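Local coordinates for 2-hydroxychromene-2-carboxylate isomerase (Pseudomonas putida, PDB 2IMF), which catalyses the reversible, glutathione-dependent isomerisation of 2-hydroxychromene-2-carboxylate to trans-o-hydroxybenzylidenepyruvate in naphthalene breakdown, at residues L16-L30 with G180-G192. Residues are numbered along the deposited sequence; the frame is centred on the assembly and turned at random.
Sequences LANQRLSKLAQDYGL and GNDRLFMLESAMG. With GSH (glutathione), chain E; PO4 (phosphate ion), chain D.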
loop_
_atom_site.group_PDB
_atom_site.type_symbol
_atom_site.label_atom_id
_atom_site.label_comp_id
_atom_site.label_asym_id
_atom_site.label_seq_id
_atom_site.Cartn_x
_atom_site.Cartn_y
_atom_site.Cartn_z
ATOM N N LEU A 16 9.350 -2.181 9.636
ATOM C CA LEU A 16 8.629 -0.987 10.113
ATOM C C LEU A 16 7.447 -1.408 11.019
ATOM O O LEU A 16 7.229 -0.869 12.115
ATOM C CB LEU A 16 8.053 -0.234 8.945
ATOM C CG LEU A 16 9.117 0.483 8.081
ATOM C CD1 LEU A 16 8.470 1.019 6.817
ATOM C CD2 LEU A 16 9.797 1.659 8.890
ATOM N N ALA A 17 6.626 -2.356 10.565
ATOM C CA ALA A 17 5.497 -2.832 11.382
ATOM C C ALA A 17 5.944 -3.389 12.705
ATOM O O ALA A 17 5.275 -3.136 13.738
ATOM C CB ALA A 17 4.651 -3.866 10.603
ATOM N N ASN A 18 7.019 -4.169 12.725
ATOM C CA ASN A 18 7.464 -4.686 13.999
ATOM C C ASN A 18 7.871 -3.584 14.929
ATOM O O ASN A 18 7.563 -3.725 16.108
ATOM C CB ASN A 18 8.637 -5.640 13.767
ATOM C CG ASN A 18 9.127 -6.221 15.039
ATOM O OD1 ASN A 18 8.383 -6.917 15.711
ATOM N ND2 ASN A 18 10.331 -5.830 15.440
ATOM N N GLN A 19 8.523 -2.546 14.433
ATOM C CA GLN A 19 8.923 -1.429 15.337
ATOM C C GLN A 19 7.669 -0.825 15.971
ATOM O O GLN A 19 7.649 -0.561 17.189
ATOM C CB GLN A 19 9.641 -0.342 14.484
ATOM C CG GLN A 19 9.897 1.080 15.151
ATOM C CD GLN A 19 10.870 1.007 16.297
ATOM O OE1 GLN A 19 11.663 0.075 16.419
ATOM N NE2 GLN A 19 10.828 2.020 17.142
ATOM N N ARG A 20 6.620 -0.595 15.167
ATOM C CA ARG A 20 5.459 0.119 15.691
ATOM C C ARG A 20 4.720 -0.814 16.601
ATOM O O ARG A 20 4.294 -0.391 17.696
ATOM C CB ARG A 20 4.597 0.551 14.519
ATOM C CG ARG A 20 3.204 1.088 14.868
ATOM C CD ARG A 20 2.865 1.991 13.762
ATOM N NE ARG A 20 1.544 2.652 13.871
ATOM C CZ ARG A 20 1.115 3.550 12.987
ATOM N NH1 ARG A 20 1.833 3.887 11.891
ATOM N NH2 ARG A 20 -0.112 4.030 13.135
ATOM N N LEU A 21 4.551 -2.095 16.266
ATOM C CA LEU A 21 3.910 -3.051 17.159
ATOM C C LEU A 21 4.657 -3.213 18.462
ATOM O O LEU A 21 4.009 -3.352 19.509
ATOM C CB LEU A 21 3.717 -4.409 16.507
ATOM C CG LEU A 21 2.704 -4.346 15.366
ATOM C CD1 LEU A 21 2.944 -5.600 14.456
ATOM C CD2 LEU A 21 1.261 -4.396 15.981
ATOM N N SER A 22 5.972 -3.228 18.423
ATOM C CA SER A 22 6.756 -3.385 19.675
ATOM C C SER A 22 6.518 -2.223 20.577
ATOM O O SER A 22 6.420 -2.468 21.794
ATOM C CB SER A 22 8.210 -3.529 19.354
ATOM O OG SER A 22 8.357 -4.845 18.916
ATOM N N LYS A 23 6.418 -1.010 20.020
ATOM C CA LYS A 23 6.108 0.169 20.860
ATOM C C LYS A 23 4.743 0.068 21.465
ATOM O O LYS A 23 4.548 0.514 22.605
ATOM C CB LYS A 23 6.269 1.483 20.118
ATOM C CG LYS A 23 7.720 1.786 19.822
ATOM C CD LYS A 23 7.970 3.255 19.690
ATOM C CE LYS A 23 9.461 3.507 19.606
ATOM N NZ LYS A 23 10.270 2.510 20.414
ATOM N N LEU A 24 3.776 -0.513 20.761
ATOM C CA LEU A 24 2.443 -0.668 21.331
ATOM C C LEU A 24 2.482 -1.647 22.448
ATOM O O LEU A 24 1.799 -1.489 23.489
ATOM C CB LEU A 24 1.456 -1.155 20.259
ATOM C CG LEU A 24 1.097 -0.152 19.162
ATOM C CD1 LEU A 24 0.365 -0.801 17.982
ATOM C CD2 LEU A 24 0.336 1.085 19.669
ATOM N N ALA A 25 3.280 -2.689 22.280
ATOM C CA ALA A 25 3.453 -3.662 23.334
ATOM C C ALA A 25 4.036 -2.975 24.578
ATOM O O ALA A 25 3.466 -3.049 25.673
ATOM C CB ALA A 25 4.344 -4.789 22.865
ATOM N N GLN A 26 5.135 -2.263 24.398
ATOM C CA GLN A 26 5.834 -1.692 25.534
ATOM C C GLN A 26 5.075 -0.483 26.127
ATOM O O GLN A 26 5.090 -0.289 27.344
ATOM C CB GLN A 26 7.270 -1.346 25.143
ATOM C CG GLN A 26 7.371 -0.169 24.207
ATOM C CD GLN A 26 8.770 0.384 24.089
ATOM O OE1 GLN A 26 9.664 -0.239 23.500
ATOM N NE2 GLN A 26 8.965 1.578 24.638
ATOM N N ASP A 27 4.400 0.311 25.298
ATOM C CA ASP A 27 3.694 1.513 25.778
ATOM C C ASP A 27 2.292 1.245 26.309
ATOM O O ASP A 27 1.786 2.047 27.127
ATOM C CB ASP A 27 3.531 2.541 24.661
ATOM C CG ASP A 27 4.830 3.165 24.239
ATOM O OD1 ASP A 27 5.872 2.843 24.860
ATOM O OD2 ASP A 27 4.791 3.980 23.278
ATOM N N TYR A 28 1.646 0.172 25.821
ATOM C CA TYR A 28 0.221 -0.077 26.113
ATOM C C TYR A 28 -0.077 -1.484 26.616
ATOM O O TYR A 28 -1.235 -1.815 26.885
ATOM C CB TYR A 28 -0.643 0.276 24.896
ATOM C CG TYR A 28 -0.310 1.643 24.349
ATOM C CD1 TYR A 28 -0.406 2.772 25.177
ATOM C CD2 TYR A 28 0.135 1.824 23.038
ATOM C CE1 TYR A 28 -0.074 4.031 24.716
ATOM C CE2 TYR A 28 0.465 3.086 22.561
ATOM C CZ TYR A 28 0.352 4.193 23.413
ATOM O OH TYR A 28 0.671 5.469 22.988
ATOM N N GLY A 29 0.955 -2.321 26.721
ATOM C CA GLY A 29 0.760 -3.722 27.106
ATOM C C GLY A 29 0.033 -4.601 26.097
ATOM O O GLY A 29 -0.506 -5.660 26.454
ATOM N N LEU A 30 0.044 -4.207 24.826
ATOM C CA LEU A 30 -0.561 -5.080 23.805
ATOM C C LEU A 30 0.221 -6.398 23.747
ATOM O O LEU A 30 1.447 -6.375 23.781
ATOM C CB LEU A 30 -0.528 -4.385 22.432
ATOM C CG LEU A 30 -0.957 -5.240 21.228
ATOM C CD1 LEU A 30 -2.454 -5.551 21.391
ATOM C CD2 LEU A 30 -0.707 -4.485 19.937
ATOM N N GLY A 180 0.006 -4.574 5.808
ATOM C CA GLY A 180 0.839 -3.408 5.631
ATOM C C GLY A 180 1.138 -2.645 6.912
ATOM O O GLY A 180 0.250 -2.489 7.777
ATOM N N ASN A 181 2.366 -2.112 7.005
ATOM C CA ASN A 181 2.663 -1.160 8.075
ATOM C C ASN A 181 1.738 0.016 7.983
ATOM O O ASN A 181 1.352 0.563 9.040
ATOM C CB ASN A 181 4.155 -0.738 7.971
ATOM C CG ASN A 181 4.413 0.447 8.778
ATOM O OD1 ASN A 181 4.483 0.294 10.016
ATOM N ND2 ASN A 181 4.577 1.595 8.158
ATOM N N ASP A 182 1.335 0.377 6.778
ATOM C CA ASP A 182 0.457 1.530 6.555
ATOM C C ASP A 182 -1.012 1.211 6.803
ATOM O O ASP A 182 -1.862 2.035 6.457
ATOM C CB ASP A 182 0.637 2.055 5.147
ATOM C CG ASP A 182 0.379 1.011 4.084
ATOM O OD1 ASP A 182 -0.030 -0.126 4.435
ATOM O OD2 ASP A 182 0.538 1.320 2.880
ATOM N N ARG A 183 -1.312 0.086 7.440
ATOM C CA ARG A 183 -2.681 -0.154 7.939
ATOM C C ARG A 183 -2.681 -0.333 9.460
ATOM O O ARG A 183 -3.722 -0.659 10.040
ATOM C CB ARG A 183 -3.258 -1.373 7.234
ATOM C CG ARG A 183 -3.544 -1.099 5.769
ATOM C CD ARG A 183 -4.536 0.018 5.486
ATOM N NE ARG A 183 -4.844 0.147 4.036
ATOM C CZ ARG A 183 -4.015 0.762 3.190
ATOM N NH1 ARG A 183 -2.964 1.438 3.654
ATOM N NH2 ARG A 183 -4.364 0.771 1.917
ATOM N N LEU A 184 -1.535 -0.148 10.098
ATOM C CA LEU A 184 -1.495 -0.278 11.551
ATOM C C LEU A 184 -2.388 0.769 12.167
ATOM O O LEU A 184 -2.943 0.504 13.230
ATOM C CB LEU A 184 -0.034 -0.255 12.068
ATOM C CG LEU A 184 0.691 -1.588 11.873
ATOM C CD1 LEU A 184 2.148 -1.367 12.228
ATOM C CD2 LEU A 184 0.128 -2.652 12.755
ATOM N N PHE A 185 -2.654 1.878 11.511
ATOM C CA PHE A 185 -3.532 2.897 12.140
ATOM C C PHE A 185 -4.921 2.316 12.267
ATOM O O PHE A 185 -5.670 2.639 13.248
ATOM C CB PHE A 185 -3.548 4.223 11.391
ATOM C CG PHE A 185 -4.383 4.220 10.134
ATOM C CD1 PHE A 185 -3.843 3.841 8.899
ATOM C CD2 PHE A 185 -5.688 4.668 10.178
ATOM C CE1 PHE A 185 -4.658 3.870 7.740
ATOM C CE2 PHE A 185 -6.491 4.704 9.073
ATOM C CZ PHE A 185 -5.987 4.301 7.814
ATOM N N MET A 186 -5.300 1.403 11.362
ATOM C CA MET A 186 -6.647 0.846 11.498
ATOM C C MET A 186 -6.695 -0.188 12.581
ATOM O O MET A 186 -7.737 -0.323 13.306
ATOM C CB MET A 186 -7.073 0.183 10.186
ATOM C CG MET A 186 -7.262 1.167 9.041
ATOM S SD MET A 186 -7.724 0.217 7.557
ATOM C CE MET A 186 -7.991 1.482 6.343
ATOM N N LEU A 187 -5.636 -0.971 12.751
ATOM C CA LEU A 187 -5.574 -1.912 13.849
ATOM C C LEU A 187 -5.611 -1.108 15.158
ATOM O O LEU A 187 -6.319 -1.526 16.100
ATOM C CB LEU A 187 -4.232 -2.636 13.772
ATOM C CG LEU A 187 -3.912 -3.539 14.995
ATOM C CD1 LEU A 187 -4.877 -4.689 15.294
ATOM C CD2 LEU A 187 -2.577 -4.113 14.911
ATOM N N GLU A 188 -4.947 0.027 15.229
ATOM C CA GLU A 188 -4.869 0.776 16.453
ATOM C C GLU A 188 -6.280 1.286 16.717
ATOM O O GLU A 188 -6.761 1.245 17.873
ATOM C CB GLU A 188 -3.850 1.860 16.332
ATOM C CG GLU A 188 -2.421 1.259 16.461
ATOM C CD GLU A 188 -1.365 2.151 15.847
ATOM O OE1 GLU A 188 -1.632 3.315 15.446
ATOM O OE2 GLU A 188 -0.190 1.690 15.765
ATOM N N SER A 189 -7.002 1.737 15.716
ATOM C CA SER A 189 -8.356 2.221 15.971
ATOM C C SER A 189 -9.271 1.085 16.453
ATOM O O SER A 189 -10.130 1.305 17.403
ATOM C CB SER A 189 -8.936 2.818 14.691
ATOM O OG SER A 189 -8.355 4.061 14.433
ATOM N N ALA A 190 -9.176 -0.097 15.925
ATOM C CA ALA A 190 -9.975 -1.219 16.367
ATOM C C ALA A 190 -9.618 -1.547 17.820
ATOM O O ALA A 190 -10.517 -1.923 18.595
ATOM C CB ALA A 190 -9.735 -2.448 15.490
ATOM N N MET A 191 -8.346 -1.488 18.183
ATOM C CA MET A 191 -7.957 -1.796 19.547
ATOM C C MET A 191 -8.577 -0.790 20.469
ATOM O O MET A 191 -9.079 -1.194 21.528
ATOM C CB MET A 191 -6.497 -2.001 19.671
ATOM C CG MET A 191 -5.998 -3.159 18.808
ATOM S SD MET A 191 -4.266 -3.474 19.230
ATOM C CE MET A 191 -3.496 -2.198 18.321
ATOM N N GLY A 192 -8.537 0.495 20.106
ATOM C CA GLY A 192 -9.128 1.552 20.936
ATOM C C GLY A 192 -10.603 1.307 21.088
ATOM O O GLY A 192 -11.113 1.467 22.211
HETATM N N1 GSH E . 1.797 -0.654 1.511
HETATM C CA1 GSH E . 2.534 -1.607 2.278
HETATM C C1 GSH E . 3.017 -1.152 3.608
HETATM O O11 GSH E . 3.413 -1.981 4.431
HETATM O O12 GSH E . 3.146 0.093 3.607
HETATM C CB1 GSH E . 3.262 -2.643 1.430
HETATM C CG1 GSH E . 3.584 -3.989 2.077
HETATM C CD1 GSH E . 4.303 -4.881 1.105
HETATM O OE1 GSH E . 4.552 -4.440 -0.124
HETATM N N2 GSH E . 4.706 -6.073 1.479
HETATM C CA2 GSH E . 5.252 -7.073 0.570
HETATM C C2 GSH E . 4.295 -8.118 0.192
HETATM O O2 GSH E . 3.538 -8.674 1.162
HETATM C CB2 GSH E . 6.475 -7.741 1.277
HETATM S SG2 GSH E . 7.910 -6.608 1.419
HETATM N N3 GSH E . 4.149 -8.474 -1.051
HETATM C CA3 GSH E . 3.037 -9.352 -1.416
HETATM C C3 GSH E . 2.131 -8.606 -2.369
HETATM O O31 GSH E . 1.106 -9.191 -2.763
HETATM O O32 GSH E . 2.459 -7.446 -2.788
HETATM P P PO4 D . -0.176 6.547 10.243
HETATM O O1 PO4 D . -0.256 7.982 9.688
HETATM O O2 PO4 D . -0.943 6.490 11.564
HETATM O O3 PO4 D . -0.526 5.522 9.191
HETATM O O4 PO4 D . 1.287 6.458 10.504
#
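A17 and N181 bring the two backbones together, their CA atoms 4.7 Å apart, and beyond the 3-10 turn at 181-183 helix 184-192 runs beside helix 16-28 in the same sense, inclined at 21°, with a closest axis approach of 11.7 Å. Alanine suits the near end, where its small CB admits both N181 and L184. L184 forks between the helices: CD1 lies against A17 and the aliphatic stem of R20, while CD2 meets L21 CD2 at 3.8 Å. Farther along, in the modelled conformer, M191 rests its sulfur SD on L30 CD1 and its methyl CE near L24 CD1, a flexible thioether filling in beside the leucines. R20 spans the gap because CG stands anti to the backbone N (chi1 169°) and the chain continues extended to NE. Side-on, it grips E188 with two nearly straight bonds, NE to OE2 at 2.7 Å and NH2 to OE1 at 2.9 Å, the guanidinium and carboxylate planes turned 33° apart. L184 CB lies over one guanidinium face, toward its rim, whereas NH1 and NH2 also bind a phosphate, probably from the crystallisation liquor. A leucine in place of R20 would probably leave E188 without this countercharge and its carboxylate free to turn. At the foot, the N181 side chain packs on L16 while OD1 is held by Y74, which also bonds R20. In this thioredoxin-fold enzyme the contact thus joins a leucine-rich seam, continued by F5 and V3 of strand 2-7, to a charged outer clasp, and probably helps to position N181, whose backbone N donates to glutathione O11 (2.8 Å).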